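PDB 7A1I: BILBO1_N domain-containing protein from Trypanosoma brucei equiperdum, which is of unconfirmed function but carries a BILBO1-type N-terminal domain, probably of ubiquitin-like fold, that may serve protein-protein recognition. Local coordinates for residues A[9-14]-A[98-103]. Residues are numbered along the deposited sequence; the frame is centred on the assembly and turned at random.
Sequences CVATDC and AAIPEP. With EDO (1,2-ethanediol), chain G.
Ala11 and Ile100 meet methyl to methyl, the CB of Ala11 lying 3.8 Å from CG2 of Ile100, and this touch is the buried half of a contact made at two points. It is a worked example of how an irregular segment can meet one strand of a sheet through side chains alone. Ile100 sets its CG2 anti to the backbone N, while CG1 stands beside that N (chi1 -64°); of the two branches it is the short one that reaches the small side chain of the strand. Asn20 of the adjoining strand 17-25 touches both residues, and a chain of another protein packs on Ile100 and takes part in backbone hydrogen bonding with it.

The second point, towards Pro103, is more open. Here SG of Cys9 lies against the CB and CG methylenes of Pro103, 4.0 and 3.8 Å away. The sulfur is turned anti to its own carbonyl carbon (chi1 -65°). Between the two points the loop bows outward: Pro101 and Glu102 are exposed, and the carbonyl O of Glu102 accepts a hydrogen bond from O2 of an ethanediol molecule at 3.1 Å, probably a remnant of the crystallisation liquor.

In this BILBO1-type N-terminal domain, whose mixed sheet and single long helix are consistent with the ubiquitin-like clan, strand 6-14 lies inside the sheet, between strands 84-89 and 17-25. It presents Val10 and Thr12 to helix 32-50, whereas Cys9 and Ala11 face the loop that leads to strand 104-105. Pro101 O accepts a hydrogen bond from Asn20 ND2 of strand 17-25. Across the two segments themselves no hydrogen bond forms and only 128 Å² is buried, which implies an association by van der Waals and hydrophobic contact, without the directional pairing that joins neighbouring strands.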
loop_
_atom_site.group_PDB
_atom_site.type_symbol
_atom_site.label_atom_id
_atom_site.label_comp_id
_atom_site.label_asym_id
_atom_site.label_seq_id
_atom_site.Cartn_x
_atom_site.Cartn_y
_atom_site.Cartn_z
ATOM N N CYS A 9 2.870 -4.151 -4.712
ATOM C CA CYS A 9 3.293 -3.707 -3.393
ATOM C C CYS A 9 2.433 -2.538 -2.942
ATOM O O CYS A 9 2.011 -1.707 -3.757
ATOM C CB CYS A 9 4.760 -3.290 -3.365
ATOM S SG CYS A 9 5.921 -4.613 -3.667
ATOM N N VAL A 10 2.164 -2.500 -1.641
ATOM C CA VAL A 10 1.288 -1.519 -1.015
ATOM C C VAL A 10 1.997 -1.015 0.229
ATOM O O VAL A 10 2.408 -1.822 1.072
ATOM C CB VAL A 10 -0.068 -2.116 -0.641
ATOM C CG1 VAL A 10 -0.962 -1.043 -0.063
ATOM C CG2 VAL A 10 -0.723 -2.752 -1.903
ATOM N N ALA A 11 2.194 0.302 0.326
ATOM C CA ALA A 11 2.921 0.853 1.475
ATOM C C ALA A 11 2.042 1.883 2.172
ATOM O O ALA A 11 1.039 2.349 1.615
ATOM C CB ALA A 11 4.265 1.471 1.061
ATOM N N THR A 12 2.380 2.161 3.430
ATOM C CA THR A 12 1.650 3.140 4.237
ATOM C C THR A 12 2.534 3.550 5.412
ATOM O O THR A 12 3.581 2.954 5.656
ATOM C CB THR A 12 0.290 2.585 4.712
ATOM O OG1 THR A 12 -0.576 3.655 5.145
ATOM C CG2 THR A 12 0.445 1.555 5.820
ATOM N N ASP A 13 2.089 4.566 6.145
ATOM C CA ASP A 13 2.833 5.095 7.282
ATOM C C ASP A 13 2.415 4.416 8.583
ATOM O O ASP A 13 1.228 4.263 8.868
ATOM C CB ASP A 13 2.613 6.605 7.387
ATOM C CG ASP A 13 3.455 7.254 8.477
ATOM O OD1 ASP A 13 4.562 7.743 8.160
ATOM O OD2 ASP A 13 2.998 7.299 9.645
ATOM N N CYS A 14 3.398 4.034 9.391
ATOM C CA CYS A 14 3.163 3.441 10.704
ATOM C C CYS A 14 4.069 4.170 11.693
ATOM O O CYS A 14 5.285 3.934 11.739
ATOM C CB CYS A 14 3.414 1.940 10.692
ATOM S SG CYS A 14 3.007 1.141 12.258
ATOM N N ALA A 98 9.267 9.728 3.230
ATOM C CA ALA A 98 10.444 8.954 3.606
ATOM C C ALA A 98 10.576 7.795 2.629
ATOM O O ALA A 98 9.668 7.511 1.846
ATOM C CB ALA A 98 10.343 8.437 5.046
ATOM N N ALA A 99 11.724 7.125 2.691
ATOM C CA ALA A 99 11.994 6.022 1.780
ATOM C C ALA A 99 11.036 4.866 2.042
ATOM O O ALA A 99 10.771 4.503 3.192
ATOM C CB ALA A 99 13.443 5.554 1.933
ATOM N N ILE A 100 10.497 4.291 0.972
ATOM C CA ILE A 100 9.662 3.102 1.072
ATOM C C ILE A 100 10.581 1.886 1.055
ATOM O O ILE A 100 11.376 1.739 0.115
ATOM C CB ILE A 100 8.627 3.036 -0.056
ATOM C CG1 ILE A 100 7.656 4.221 0.061
ATOM C CG2 ILE A 100 7.873 1.747 0.042
ATOM C CD1 ILE A 100 6.740 4.392 -1.165
ATOM N N PRO A 101 10.521 1.018 2.051
ATOM C CA PRO A 101 11.464 -0.102 2.123
ATOM C C PRO A 101 11.051 -1.274 1.241
ATOM O O PRO A 101 9.982 -1.301 0.634
ATOM C CB PRO A 101 11.419 -0.498 3.595
ATOM C CG PRO A 101 10.079 -0.095 4.051
ATOM C CD PRO A 101 9.681 1.116 3.257
ATOM N N GLU A 102 11.946 -2.259 1.192
ATOM C CA GLU A 102 11.618 -3.547 0.609
ATOM C C GLU A 102 10.373 -4.096 1.301
ATOM O O GLU A 102 10.157 -3.853 2.493
ATOM C CB GLU A 102 12.763 -4.538 0.814
ATOM C CG GLU A 102 14.143 -4.060 0.413
ATOM C CD GLU A 102 14.351 -3.989 -1.078
ATOM O OE1 GLU A 102 15.271 -3.256 -1.506
ATOM O OE2 GLU A 102 13.619 -4.680 -1.816
ATOM N N PRO A 103 9.531 -4.823 0.584
ATOM C CA PRO A 103 8.283 -5.298 1.183
ATOM C C PRO A 103 8.468 -6.583 1.983
ATOM O O PRO A 103 9.274 -7.451 1.643
ATOM C CB PRO A 103 7.395 -5.555 -0.038
ATOM C CG PRO A 103 8.383 -5.955 -1.118
ATOM C CD PRO A 103 9.591 -5.089 -0.868
HETATM C C1 EDO G . 11.759 -6.789 3.894
HETATM O O1 EDO G . 11.880 -8.181 4.206
HETATM C C2 EDO G . 12.395 -5.973 5.008
HETATM O O2 EDO G . 12.118 -4.581 4.801
#